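Local coordinates for voltage-sensor containing phosphatase (Ciona intestinalis, PDB 3V0D), which probably removes phosphate from phosphoinositide lipids under the control of a membrane voltage sensor, through a PTEN-like phosphatase domain joined to a C2 domain, at residues Leu27-Val30 and Val34-Met37; Ile122-Lys127 and Thr135-Trp140. The protein carries 1 engineered substitution. One frame throughout, in Å; residues are numbered along the deposited sequence. Where two conformers were deposited one is given.

Contact 1 (Leu27-Val30 and Val34-Met37)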
ATOM      1  N   LEU A  27      16.705  10.745   6.633  1.00 21.84           N
ATOM      2  CA  LEU A  27      15.897  10.715   7.841  1.00 21.22           C
ATOM      3  C   LEU A  27      15.206  12.061   7.911  1.00 20.23           C
ATOM      4  O   LEU A  27      15.843  13.104   7.706  1.00 22.86           O
ATOM      5  CB  LEU A  27      16.820  10.478   9.043  1.00 22.54           C
ATOM      6  CG  LEU A  27      16.200  10.380  10.441  1.00 22.68           C
ATOM      7  CD1 LEU A  27      17.079   9.538  11.353  1.00 23.59           C
ATOM      8  CD2 LEU A  27      15.942  11.779  11.075  1.00 23.18           C
ATOM      9  N   THR A  28      13.907  12.024   8.198  1.00 18.93           N
ATOM     10  CA  THR A  28      13.076  13.214   8.199  1.00 19.01           C
ATOM     11  C   THR A  28      12.247  13.252   9.469  1.00 17.86           C
ATOM     12  O   THR A  28      11.544  12.274   9.771  1.00 18.31           O
ATOM     13  CB  THR A  28      12.098  13.188   6.994  1.00 19.56           C
ATOM     14  OG1 THR A  28      12.829  13.048   5.764  1.00 22.13           O
ATOM     15  CG2 THR A  28      11.186  14.421   6.961  1.00 22.61           C
ATOM     16  N   TYR A  29      12.259  14.375  10.185  1.00 18.20           N
ATOM     17  CA  TYR A  29      11.278  14.628  11.234  1.00 17.63           C
ATOM     18  C   TYR A  29       9.985  15.092  10.582  1.00 17.83           C
ATOM     19  O   TYR A  29       9.837  16.247  10.196  1.00 19.69           O
ATOM     20  CB  TYR A  29      11.777  15.663  12.245  1.00 18.83           C
ATOM     21  CG  TYR A  29      12.767  15.108  13.226  1.00 18.92           C
ATOM     22  CD1 TYR A  29      14.127  15.046  12.924  1.00 21.02           C
ATOM     23  CD2 TYR A  29      12.340  14.615  14.451  1.00 19.07           C
ATOM     24  CE1 TYR A  29      15.040  14.540  13.833  1.00 21.61           C
ATOM     25  CE2 TYR A  29      13.243  14.103  15.385  1.00 19.81           C
ATOM     26  CZ  TYR A  29      14.599  14.065  15.064  1.00 20.22           C
ATOM     27  OH  TYR A  29      15.518  13.567  15.956  1.00 22.63           O
ATOM     28  N   VAL A  30       9.068  14.158  10.375  1.00 17.34           N
ATOM     29  CA  VAL A  30       7.746  14.492   9.849  1.00 17.89           C
ATOM     30  C   VAL A  30       7.015  15.422  10.824  1.00 17.81           C
ATOM     31  O   VAL A  30       6.414  16.408  10.401  1.00 19.05           O
ATOM     32  CB  VAL A  30       6.951  13.212   9.526  1.00 17.87           C
ATOM     33  CG1 VAL A  30       5.523  13.558   9.086  1.00 19.38           C
ATOM     34  CG2 VAL A  30       7.683  12.395   8.430  1.00 20.07           C
ATOM     35  N   VAL A  34       7.752  12.139  15.215  1.00 16.83           N
ATOM     36  CA  VAL A  34       7.475  11.118  14.206  1.00 15.93           C
ATOM     37  C   VAL A  34       8.489  11.265  13.094  1.00 16.07           C
ATOM     38  O   VAL A  34       8.507  12.283  12.397  1.00 17.06           O
ATOM     39  CB  VAL A  34       6.023  11.250  13.659  1.00 16.19           C
ATOM     40  CG1 VAL A  34       5.769  10.215  12.583  1.00 16.81           C
ATOM     41  CG2 VAL A  34       4.998  11.155  14.767  1.00 17.07           C
ATOM     42  N   ILE A  35       9.332  10.234  12.951  1.00 15.91           N
ATOM     43  CA  ILE A  35      10.412  10.211  11.997  1.00 16.11           C
ATOM     44  C   ILE A  35      10.085   9.222  10.879  1.00 15.57           C
ATOM     45  O   ILE A  35       9.545   8.142  11.151  1.00 15.85           O
ATOM     46  CB  ILE A  35      11.726   9.853  12.710  1.00 17.12           C
ATOM     47  CG1 ILE A  35      12.156  11.004  13.636  1.00 18.65           C
ATOM     48  CG2 ILE A  35      12.837   9.484  11.724  1.00 18.49           C
ATOM     49  CD1 ILE A  35      13.059  10.542  14.770  1.00 21.52           C
ATOM     50  N   ALA A  36      10.415   9.602   9.636  1.00 16.07           N
ATOM     51  CA  ALA A  36      10.392   8.700   8.495  1.00 16.19           C
ATOM     52  C   ALA A  36      11.817   8.570   7.988  1.00 16.33           C
ATOM     53  O   ALA A  36      12.527   9.569   7.867  1.00 18.01           O
ATOM     54  CB  ALA A  36       9.504   9.253   7.411  1.00 16.90           C
ATOM     55  N   MET A  37      12.260   7.355   7.664  1.00 15.71           N
ATOM     56  CA  MET A  37      13.646   7.166   7.219  1.00 16.46           C
ATOM     57  C   MET A  37      13.742   5.951   6.305  1.00 15.64           C
ATOM     58  O   MET A  37      12.792   5.157   6.189  1.00 15.65           O
ATOM     59  CB  MET A  37      14.590   7.066   8.430  1.00 16.60           C
ATOM     60  CG  MET A  37      14.312   5.836   9.275  1.00 16.56           C
ATOM     61  SD  MET A  37      15.313   5.873  10.779  1.00 16.97           S
ATOM     62  CE  MET A  37      14.890   4.261  11.468  1.00 17.89           C
TER

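Contact 2 (Ile122-Lys127 and Thr135-Trp140). Engineered in segment 122-127: Ser126 (natural residue Cys). With PO4 (phosphate ion), chain C.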
ATOM      1  N   ILE A 122       8.600   7.882  17.549  1.00 15.98           N
ATOM      2  CA  ILE A 122       8.534   6.718  16.685  1.00 15.89           C
ATOM      3  C   ILE A 122       9.279   7.035  15.415  1.00 15.32           C
ATOM      4  O   ILE A 122       9.177   8.136  14.867  1.00 16.47           O
ATOM      5  CB  ILE A 122       7.078   6.260  16.406  1.00 15.31           C
ATOM      6  CG1 ILE A 122       6.224   7.326  15.715  1.00 16.69           C
ATOM      7  CG2 ILE A 122       6.436   5.775  17.706  1.00 16.61           C
ATOM      8  CD1 ILE A 122       4.762   6.903  15.493  1.00 18.06           C
ATOM      9  N   ALA A 123      10.025   6.040  14.929  1.00 15.45           N
ATOM     10  CA  ALA A 123      10.756   6.159  13.665  1.00 15.41           C
ATOM     11  C   ALA A 123      10.320   5.018  12.778  1.00 15.09           C
ATOM     12  O   ALA A 123      10.577   3.845  13.096  1.00 16.42           O
ATOM     13  CB  ALA A 123      12.265   6.157  13.888  1.00 17.06           C
ATOM     14  N   ILE A 124       9.652   5.371  11.693  1.00 14.74           N
ATOM     15  CA  ILE A 124       9.069   4.410  10.767  0.72 14.80           C
ATOM     16  C   ILE A 124       9.944   4.351   9.534  1.00 14.24           C
ATOM     17  O   ILE A 124      10.293   5.386   8.967  1.00 15.22           O
ATOM     18  CB  ILE A 124       7.624   4.804  10.446  0.72 14.88           C
ATOM     19  CG1 ILE A 124       6.795   4.848  11.752  0.72 16.24           C
ATOM     20  CG2 ILE A 124       7.011   3.850   9.440  0.72 15.36           C
ATOM     21  CD1 ILE A 124       5.441   5.497  11.649  0.72 18.35           C
ATOM     22  N   HIS A 125      10.320   3.142   9.140  1.00 14.13           N
ATOM     23  CA  HIS A 125      11.118   2.973   7.936  1.00 14.49           C
ATOM     24  C   HIS A 125      10.631   1.845   7.100  1.00 14.29           C
ATOM     25  O   HIS A 125       9.998   0.887   7.574  1.00 14.47           O
ATOM     26  CB  HIS A 125      12.630   2.826   8.225  1.00 15.42           C
ATOM     27  CG  HIS A 125      13.053   1.459   8.666  1.00 14.55           C
ATOM     28  ND1 HIS A 125      13.270   0.420   7.782  1.00 15.05           N
ATOM     29  CD2 HIS A 125      13.313   0.959   9.904  1.00 15.06           C
ATOM     30  CE1 HIS A 125      13.630  -0.661   8.464  1.00 15.18           C
ATOM     31  NE2 HIS A 125      13.684  -0.359   9.749  1.00 15.69           N
ATOM     32  N   SER A 126      10.989   1.923   5.820  1.00 14.86           N
ATOM     33  CA  SER A 126      10.776   0.847   4.891  1.00 15.22           C
ATOM     34  C   SER A 126      12.086   0.657   4.118  1.00 15.62           C
ATOM     35  O   SER A 126      13.141   0.622   4.762  1.00 17.27           O
ATOM     36  CB  SER A 126       9.504   1.054   4.079  1.00 15.79           C
ATOM     37  OG  SER A 126       9.399   2.380   3.609  1.00 18.24           O
ATOM     38  N   LYS A 127      12.064   0.529   2.789  1.00 15.85           N
ATOM     39  CA  LYS A 127      13.324   0.476   2.033  1.00 17.20           C
ATOM     40  C   LYS A 127      13.780   1.905   1.785  1.00 17.35           C
ATOM     41  O   LYS A 127      14.833   2.327   2.268  1.00 20.54           O
ATOM     42  CB  LYS A 127      13.146  -0.309   0.729  1.00 18.26           C
ATOM     43  CG  LYS A 127      14.415  -0.418  -0.067  1.00 20.20           C
ATOM     44  CD  LYS A 127      14.263  -1.259  -1.342  1.00 27.59           C
ATOM     45  CE  LYS A 127      15.600  -1.324  -2.069  1.00 32.70           C
ATOM     46  NZ  LYS A 127      15.580  -2.191  -3.283  1.00 37.95           N
ATOM     47  N   THR A 135       2.205   5.171   4.328  1.00 14.68           N
ATOM     48  CA  THR A 135       0.926   4.566   4.670  1.00 14.79           C
ATOM     49  C   THR A 135       0.766   4.581   6.197  1.00 14.18           C
ATOM     50  O   THR A 135      -0.300   4.944   6.727  1.00 14.75           O
ATOM     51  CB  THR A 135       0.855   3.106   4.161  1.00 15.42           C
ATOM     52  OG1 THR A 135       1.141   3.050   2.762  1.00 16.34           O
ATOM     53  CG2 THR A 135      -0.489   2.491   4.394  1.00 15.82           C
ATOM     54  N   LEU A 136       1.804   4.146   6.918  1.00 14.05           N
ATOM     55  CA  LEU A 136       1.707   4.075   8.373  1.00 14.08           C
ATOM     56  C   LEU A 136       1.872   5.436   9.044  1.00 14.35           C
ATOM     57  O   LEU A 136       1.195   5.695  10.037  1.00 14.50           O
ATOM     58  CB  LEU A 136       2.656   3.018   8.951  1.00 14.52           C
ATOM     59  CG  LEU A 136       2.067   1.592   8.984  1.00 14.82           C
ATOM     60  CD1 LEU A 136       1.748   1.068   7.576  1.00 16.25           C
ATOM     61  CD2 LEU A 136       2.964   0.650   9.738  1.00 15.48           C
ATOM     62  N   VAL A 137       2.767   6.278   8.532  1.00 14.48           N
ATOM     63  CA  VAL A 137       2.906   7.603   9.111  1.00 14.88           C
ATOM     64  C   VAL A 137       1.590   8.373   8.979  1.00 14.10           C
ATOM     65  O   VAL A 137       1.134   9.029   9.922  1.00 14.69           O
ATOM     66  CB  VAL A 137       4.073   8.406   8.490  1.00 15.11           C
ATOM     67  CG1 VAL A 137       4.006   9.872   8.910  1.00 16.40           C
ATOM     68  CG2 VAL A 137       5.412   7.823   8.861  1.00 17.15           C
ATOM     69  N   SER A 138       0.972   8.322   7.791  1.00 14.35           N
ATOM     70  CA  SER A 138      -0.265   9.067   7.583  1.00 14.54           C
ATOM     71  C   SER A 138      -1.377   8.530   8.467  1.00 14.56           C
ATOM     72  O   SER A 138      -2.160   9.290   9.021  1.00 15.17           O
ATOM     73  CB  SER A 138      -0.674   9.024   6.105  1.00 15.11           C
ATOM     74  OG  SER A 138       0.308   9.623   5.283  1.00 16.21           O
ATOM     75  N   SER A 139      -1.445   7.207   8.616  1.00 14.48           N
ATOM     76  CA  SER A 139      -2.441   6.622   9.514  1.00 14.76           C
ATOM     77  C   SER A 139      -2.193   7.093  10.953  1.00 14.54           C
ATOM     78  O   SER A 139      -3.153   7.421  11.669  1.00 14.77           O
ATOM     79  CB  SER A 139      -2.397   5.092   9.424  1.00 14.71           C
ATOM     80  OG  SER A 139      -2.778   4.637   8.135  1.00 15.38           O
ATOM     81  N   TRP A 140      -0.933   7.092  11.391  1.00 14.63           N
ATOM     82  CA  TRP A 140      -0.623   7.581  12.745  1.00 14.86           C
ATOM     83  C   TRP A 140      -1.050   9.029  12.941  1.00 14.74           C
ATOM     84  O   TRP A 140      -1.601   9.374  13.973  1.00 15.19           O
ATOM     85  CB  TRP A 140       0.862   7.390  13.067  1.00 15.38           C
ATOM     86  CG  TRP A 140       1.201   8.057  14.354  1.00 15.17           C
ATOM     87  CD1 TRP A 140       1.899   9.237  14.512  1.00 16.33           C
ATOM     88  CD2 TRP A 140       0.760   7.684  15.652  1.00 16.09           C
ATOM     89  NE1 TRP A 140       1.938   9.594  15.834  1.00 17.13           N
ATOM     90  CE2 TRP A 140       1.230   8.667  16.552  1.00 16.80           C
ATOM     91  CE3 TRP A 140       0.010   6.620  16.144  1.00 16.78           C
ATOM     92  CZ2 TRP A 140       0.971   8.613  17.915  1.00 19.39           C
ATOM     93  CZ3 TRP A 140      -0.252   6.569  17.504  1.00 19.96           C
ATOM     94  CH2 TRP A 140       0.236   7.554  18.370  1.00 20.50           C
TER
HETATM   95  P   PO4 C   2       9.322   2.057   0.355  0.56 16.41           P
HETATM   96  O1  PO4 C   2       8.800   1.716  -1.051  0.56 20.48           O
HETATM   97  O2  PO4 C   2      10.239   0.938   0.791  0.56 19.79           O
HETATM   98  O3  PO4 C   2      10.079   3.352   0.248  0.56 22.48           O
HETATM   99  O4  PO4 C   2       8.185   2.183   1.273  0.56 22.12           O

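Contact 1 (Leu27-Val30 and Val34-Met37)
Leu27-Val30 and Val34-Met37 run antiparallel, their short axes 4.7 Å apart at closest approach and 157° between their directions. Thr28 and Ala36 form the hydrogen-bonded pair: Thr28 N donates to Ala36 O at 2.8 Å, and Ala36 N returns a bond to Thr28 O at 2.9 Å. Leu27 with Met37 and Tyr29 with Ile35 are the flanking non-hydrogen-bonded pairs. Thr28 O also receives a CA-H...O contact from Ile35. Past Tyr29 the chain turns a corner, and the bond from Val30 N to Val34 O is weak, bent to 120° at the hydrogen. The two strands make a tight beta hairpin on the phosphatase domain's mixed sheet, where strand 34-41 runs on beside strand 121-125. On the face carrying Leu27, Tyr29, Ile35 and Met37, Ile35 touches both Leu27 and Tyr29. Its CG1 lies over one face of the Tyr29 ring, offset toward the rim, in a CH-pi contact 3.9 Å from the centroid, while Ile35 CD1 reaches Tyr29 CE2. With CG1 anti to the carbonyl carbon (chi1 -69°), the other branch, CG2, is left to meet Leu27 CG at 3.7 Å. Leu27 and Met37 lie side by side, Leu27 CD1 near Met37 SD, although the end of Met37 leads away; Phe58 and Phe59 of helix 52-62 pack on this face. The Tyr29 hydroxyl is hydrogen-bonded to His63. On the opposite face, that of Thr28 and Ala36, Val30 CG2 meets Ala36 CB at 3.8 Å, helices 131-143 and 150-161 pack there, and Thr28 OG1 is hydrogen-bonded to Arg161 and to the carbonyl of Lys15.

Contact 2 (Ile122-Lys127 and Thr135-Trp140)
Ile122 and Trp140 meet through a single methyl: CD1 of the isoleucine sits over the five-membered ring of the indole, 3.8 Å from its centroid and only 7° off the ring normal. Ile122 CG1 lies between the backbone N and the carbonyl carbon (chi1 60°), and the extended end of the chain carries CD1 to that face. This is the tight part, joined one turn back along the helix by Ile124, whose CD1, in the conformer given, packs on Val137 CG2 at 3.6 Å. Leu136 CB stays 4.5 Å from Ile124 CG2, a looser touch, and Phe106 packs on both residues. Beyond Ile124 the chain leaves the helix segment and enters the phosphate-binding P-loop of the tyrosine phosphatase family, of which Lys127 is an exposed residue. There Ser126, engineered in place of the natural cysteine, donates a hydrogen bond through OG to O4 of a phosphate ion, probably from the crystallisation liquor, at 2.6 Å, and Lys127 N binds O2 at 2.7 Å. The amides of Gly128 and Lys130 and NH2 of Arg132 bind it too. His125 ND1 reaches Ser126 O in a nearly straight bond of 3.0 Å, on a carbonyl lone pair. Purely apolar contacts thus fix strand against helix, while amides and charge at the loop suit a bound phosphate group.

In the fold
Contact 1 closes before contact 2 opens along the chain; their centres lie 8 Å apart and both reach the same mixed sheet of the phosphatase domain. Strands 34-41 and 121-125 are parallel neighbours there: Ile35 N lies 2.8 Å from Ile122 O and Ile35 O 2.8 Å from Ile124 N, probable hydrogen bonds. Helix 131-143 joins them a second time, for Trp140 NE1 lies 3.6 Å from Val34 CG2 and Val137 also touches Val34 and Val30. The 27-37 hairpin therefore flanks the strand that leads into the phosphate-binding loop, and helix 131-143 of contact 2, which follows this loop, also covers Ala36 of contact 1, linking the hairpin to the framework of the probable active site.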